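Local atomic coordinates of bifunctional protein PutA (Bdellovibrio bacteriovorus, PDB entry 5UR2), a protein that probably oxidises proline to glutamate in two steps, pairing a flavin-dependent proline dehydrogenase with an NAD-dependent L-glutamate gamma-semialdehyde dehydrogenase. Residues L564-T569 / F600-A605; I594-D599 / A936-H941. All coordinates share one frame; numbering follows the deposited sequence.

How the interactions relate
Interactions 1 and 2 lie in the aldehyde dehydrogenase part of the chain, their centres about 10 Å apart, and both draw on helix 587-611. Residues 600-605 of that helix pack against helix 554-570, whereas the turn and a half just before them, 594-599, meets the loop between strands 926-929 and 946-947. The order along the chain is therefore 564-569, 594-599, 600-605 and 936-941, with the two contacts interleaved. They also touch directly: Val938 packs on Phe600 and Tyr603, and Thr569 on Ile598. One long helix thus ties a neighbouring helix, near in sequence, to a loop that arrives more than 330 residues later.

Interaction 1. Residues L564-T569 / F600-A605; sequences LADIMT and FCRYYA
The guanidinium NH2 of Arg602 is gripped by Asp566 and by a water. The salt bridge is the shorter bond, Arg602 NH2 lying 2.8 Å from Asp566 OD1, with an N-H...O angle of 168°. The oxygen sits almost in the guanidinium plane and is met nearly along its own C-O bond, although the carboxylate as a whole is turned 45° from that plane. The water, also at the guanidinium edge, accepts from Arg602 NH2 at 2.9 Å and donates to Thr569 OG1 at 2.7 Å. Thr569 OG1 in turn donates to Ala565 O one helical turn back, which also accepts from Thr569 N on the opposite face of the carbonyl plane. The hydroxyl can do this because OG1 stands beside its backbone N.

A bend at chi2 brings the arginine tip across to the other helix, where the methyl CB of Ala565 lies under one guanidinium face, 3.5 Å from Arg602 NH1 and displaced toward the rim. Deeper in, the interface is apolar. Cys601 CB rests 3.7 Å from Ala565 CB, and Cys601 SG comes within 3.9 Å of Leu564 CD2 and 4.1 Å of Met568 CE, the methionine reaching it with an extended chain.

The two segments run nearly antiparallel (162°), their axes 9.8 Å apart, with Ala565 and Cys601 closest in backbone. Helix 671-684 backs Leu564 and Met568 through Met680, and helix 646-657 presents Thr653 to Leu564 and Cys601, making this part of a layer of packed helices.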
# COMPACT_ATOMS: atom_id res chain seq x y z
N LEU B 564 -2.35 5.03 -25.43
CA LEU B 564 -3.60 5.78 -25.43
C LEU B 564 -3.39 7.22 -24.96
O LEU B 564 -3.87 8.17 -25.59
CB LEU B 564 -4.64 5.06 -24.55
CG LEU B 564 -5.96 5.80 -24.35
CD1 LEU B 564 -6.61 6.06 -25.70
CD2 LEU B 564 -6.92 5.05 -23.41
N ALA B 565 -2.64 7.40 -23.86
CA ALA B 565 -2.33 8.73 -23.37
C ALA B 565 -1.55 9.56 -24.40
O ALA B 565 -1.79 10.76 -24.54
CB ALA B 565 -1.51 8.64 -22.07
N ASP B 566 -0.62 8.93 -25.12
CA ASP B 566 0.12 9.65 -26.14
C ASP B 566 -0.78 10.09 -27.28
O ASP B 566 -0.65 11.20 -27.78
CB ASP B 566 1.25 8.79 -26.70
CG ASP B 566 2.30 8.46 -25.65
OD1 ASP B 566 2.44 9.21 -24.67
OD2 ASP B 566 2.95 7.42 -25.80
N ILE B 567 -1.72 9.22 -27.68
CA ILE B 567 -2.65 9.59 -28.73
C ILE B 567 -3.54 10.74 -28.27
O ILE B 567 -3.76 11.71 -29.01
CB ILE B 567 -3.45 8.36 -29.17
CG1 ILE B 567 -2.53 7.41 -29.95
CG2 ILE B 567 -4.72 8.76 -29.94
CD1 ILE B 567 -3.09 6.01 -30.07
N MET B 568 -4.02 10.68 -27.02
CA MET B 568 -4.77 11.80 -26.46
C MET B 568 -3.94 13.08 -26.50
O MET B 568 -4.47 14.16 -26.81
CB MET B 568 -5.20 11.51 -25.03
CG MET B 568 -6.31 10.50 -24.83
SD MET B 568 -6.49 10.22 -23.02
CE MET B 568 -7.91 9.09 -23.02
N THR B 569 -2.65 12.98 -26.17
CA THR B 569 -1.79 14.16 -26.19
C THR B 569 -1.68 14.73 -27.61
O THR B 569 -1.76 15.94 -27.81
CB THR B 569 -0.42 13.79 -25.62
OG1 THR B 569 -0.57 13.25 -24.31
CG2 THR B 569 0.51 15.01 -25.58
N PHE B 600 -5.23 9.94 -15.72
CA PHE B 600 -5.74 8.62 -15.32
C PHE B 600 -4.96 7.51 -16.01
O PHE B 600 -4.53 6.54 -15.37
CB PHE B 600 -7.24 8.51 -15.65
CG PHE B 600 -8.16 9.16 -14.63
CD1 PHE B 600 -7.95 8.99 -13.26
CD2 PHE B 600 -9.24 9.91 -15.04
CE1 PHE B 600 -8.79 9.58 -12.32
CE2 PHE B 600 -10.11 10.52 -14.11
CZ PHE B 600 -9.88 10.34 -12.74
N CYS B 601 -4.78 7.63 -17.33
CA CYS B 601 -3.99 6.68 -18.10
C CYS B 601 -2.62 6.46 -17.48
O CYS B 601 -2.23 5.33 -17.18
CB CYS B 601 -3.82 7.19 -19.53
SG CYS B 601 -5.30 7.13 -20.54
N ARG B 602 -1.87 7.55 -17.30
CA ARG B 602 -0.50 7.39 -16.84
C ARG B 602 -0.45 6.91 -15.39
O ARG B 602 0.39 6.08 -15.04
CB ARG B 602 0.26 8.71 -17.00
CG ARG B 602 0.24 9.21 -18.43
CD ARG B 602 1.58 9.81 -18.76
NE ARG B 602 1.56 10.48 -20.05
CZ ARG B 602 1.75 9.89 -21.23
NH1 ARG B 602 1.94 8.57 -21.30
NH2 ARG B 602 1.74 10.61 -22.34
N TYR B 603 -1.36 7.41 -14.55
CA TYR B 603 -1.34 7.03 -13.14
C TYR B 603 -1.71 5.56 -12.95
O TYR B 603 -1.04 4.83 -12.22
CB TYR B 603 -2.28 7.92 -12.34
CG TYR B 603 -2.28 7.69 -10.84
CD1 TYR B 603 -1.43 8.41 -10.01
CD2 TYR B 603 -3.16 6.77 -10.26
CE1 TYR B 603 -1.45 8.23 -8.60
CE2 TYR B 603 -3.18 6.57 -8.88
CZ TYR B 603 -2.33 7.30 -8.05
OH TYR B 603 -2.37 7.10 -6.69
N TYR B 604 -2.77 5.10 -13.61
CA TYR B 604 -3.13 3.70 -13.41
C TYR B 604 -2.11 2.79 -14.08
O TYR B 604 -1.83 1.70 -13.57
CB TYR B 604 -4.56 3.42 -13.91
CG TYR B 604 -5.60 4.19 -13.11
CD1 TYR B 604 -5.46 4.36 -11.74
CD2 TYR B 604 -6.68 4.80 -13.75
CE1 TYR B 604 -6.39 5.08 -11.00
CE2 TYR B 604 -7.62 5.54 -13.03
CZ TYR B 604 -7.46 5.68 -11.65
OH TYR B 604 -8.38 6.41 -10.92
N ALA B 605 -1.52 3.23 -15.20
CA ALA B 605 -0.45 2.43 -15.79
C ALA B 605 0.75 2.37 -14.86
O ALA B 605 1.32 1.29 -14.64
CB ALA B 605 -0.06 2.97 -17.17
O HOH W 1 1.37 13.52 -22.41

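Interaction 2. Residues I594-D599 / A936-H941; sequences IGEAID and AMVDRH
Val938 and Asp599 provide the direct packing: CG2 of Val938 lies 3.7 Å from Asp599 CB. With CG1 anti to the backbone N (chi1 173°), Val938 CG2 is placed beside that N, and it also approaches the CG of Glu596 at 4.4 Å.

Two waters and the side chain of Asn467 bridge the segments. One water donates to Asp599 OD2 at 2.7 Å and accepts from Val938 N; a second links the carboxylate of the extended Glu596 to Ala936 O, donating to the latter at 2.8 Å. Asn467 ND2 bonds both Asp599 OD2 and Val938 O, and Glu468 N holds Asp599 OD1.

Within the loop, Met937 N donates to His941 ND1 at 2.9 Å, in the plane of the imidazole, while Met937 CE lies over the centre of the Arg940 guanidinium. His941 NE2 and Arg940 O are hydrogen-bonded to Glu623 and Ser625 of the second subunit.

Glu596 lies about 8 Å, side chain to side chain, from Glu746, a predicted active-site residue. With no direct hydrogen bond or salt bridge between the segments, the position of this loop, which also reaches the dimer interface, rests on water and Asn467 joining carboxylates to main-chain groups, as well as on the Val938 packing.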
# COMPACT_ATOMS: atom_id res chain seq x y z
N ILE B 594 -9.24 16.86 -20.80
CA ILE B 594 -8.26 16.06 -21.52
C ILE B 594 -7.06 15.76 -20.62
O ILE B 594 -6.54 14.63 -20.60
CB ILE B 594 -7.81 16.75 -22.81
CG1 ILE B 594 -9.02 17.27 -23.61
CG2 ILE B 594 -6.97 15.82 -23.64
CD1 ILE B 594 -10.11 16.26 -23.84
N GLY B 595 -6.60 16.77 -19.87
CA GLY B 595 -5.47 16.54 -18.98
C GLY B 595 -5.75 15.48 -17.93
O GLY B 595 -4.92 14.62 -17.65
N GLU B 596 -6.95 15.54 -17.34
CA GLU B 596 -7.32 14.53 -16.36
C GLU B 596 -7.38 13.14 -16.99
O GLU B 596 -6.94 12.16 -16.38
CB GLU B 596 -8.66 14.90 -15.71
CG GLU B 596 -9.07 14.02 -14.51
CD GLU B 596 -10.40 14.43 -13.86
OE1 GLU B 596 -11.21 13.55 -13.54
OE2 GLU B 596 -10.63 15.63 -13.64
N ALA B 597 -7.89 13.04 -18.24
CA ALA B 597 -7.96 11.73 -18.90
C ALA B 597 -6.57 11.17 -19.12
O ALA B 597 -6.33 9.98 -18.88
CB ALA B 597 -8.70 11.83 -20.24
N ILE B 598 -5.65 12.00 -19.59
CA ILE B 598 -4.26 11.57 -19.75
C ILE B 598 -3.69 11.16 -18.40
O ILE B 598 -3.00 10.14 -18.29
CB ILE B 598 -3.46 12.71 -20.40
CG1 ILE B 598 -3.94 12.89 -21.83
CG2 ILE B 598 -1.91 12.45 -20.33
CD1 ILE B 598 -3.50 14.22 -22.47
N ASP B 599 -3.99 11.93 -17.35
CA ASP B 599 -3.48 11.63 -16.02
C ASP B 599 -3.94 10.27 -15.53
O ASP B 599 -3.15 9.53 -14.94
CB ASP B 599 -3.90 12.73 -15.03
CG ASP B 599 -3.11 14.02 -15.19
OD1 ASP B 599 -2.05 14.02 -15.88
OD2 ASP B 599 -3.53 15.05 -14.59
N ALA B 936 -10.24 18.74 -8.52
CA ALA B 936 -9.39 17.67 -7.99
C ALA B 936 -8.57 17.06 -9.12
O ALA B 936 -9.09 16.76 -10.19
CB ALA B 936 -10.24 16.58 -7.31
N MET B 937 -7.28 16.86 -8.87
CA MET B 937 -6.38 16.29 -9.87
C MET B 937 -5.88 14.93 -9.41
O MET B 937 -5.69 14.68 -8.21
CB MET B 937 -5.19 17.21 -10.13
CG MET B 937 -5.60 18.61 -10.61
SD MET B 937 -4.14 19.63 -10.88
CE MET B 937 -3.44 18.92 -12.38
N VAL B 938 -5.66 14.05 -10.38
CA VAL B 938 -5.06 12.75 -10.10
C VAL B 938 -3.80 12.93 -9.27
O VAL B 938 -3.00 13.84 -9.51
CB VAL B 938 -4.75 12.03 -11.42
CG1 VAL B 938 -3.95 10.73 -11.15
CG2 VAL B 938 -6.06 11.76 -12.17
N ASP B 939 -3.63 12.05 -8.27
CA ASP B 939 -2.49 11.97 -7.37
C ASP B 939 -2.49 13.12 -6.36
O ASP B 939 -2.29 12.88 -5.17
CB ASP B 939 -1.17 11.91 -8.18
CG ASP B 939 0.07 11.77 -7.30
OD1 ASP B 939 0.17 10.78 -6.53
OD2 ASP B 939 0.96 12.65 -7.40
N ARG B 940 -2.73 14.35 -6.81
CA ARG B 940 -2.73 15.50 -5.91
C ARG B 940 -3.93 15.49 -4.96
O ARG B 940 -3.78 15.83 -3.78
CB ARG B 940 -2.72 16.80 -6.70
CG ARG B 940 -1.57 16.94 -7.67
CD ARG B 940 -1.51 18.34 -8.22
NE ARG B 940 -0.56 18.40 -9.32
CZ ARG B 940 -0.22 19.50 -9.98
NH1 ARG B 940 -0.76 20.68 -9.67
NH2 ARG B 940 0.65 19.42 -10.97
N HIS B 941 -5.13 15.16 -5.44
CA HIS B 941 -6.34 15.20 -4.62
C HIS B 941 -7.22 13.99 -4.93
O HIS B 941 -8.27 14.11 -5.58
CB HIS B 941 -7.13 16.50 -4.87
CG HIS B 941 -6.27 17.66 -5.24
ND1 HIS B 941 -6.11 18.09 -6.54
CD2 HIS B 941 -5.55 18.52 -4.47
CE1 HIS B 941 -5.31 19.14 -6.56
NE2 HIS B 941 -4.96 19.42 -5.32
O HOH W 2 -11.54 16.81 -11.61
O HOH W 3 -5.73 15.03 -12.95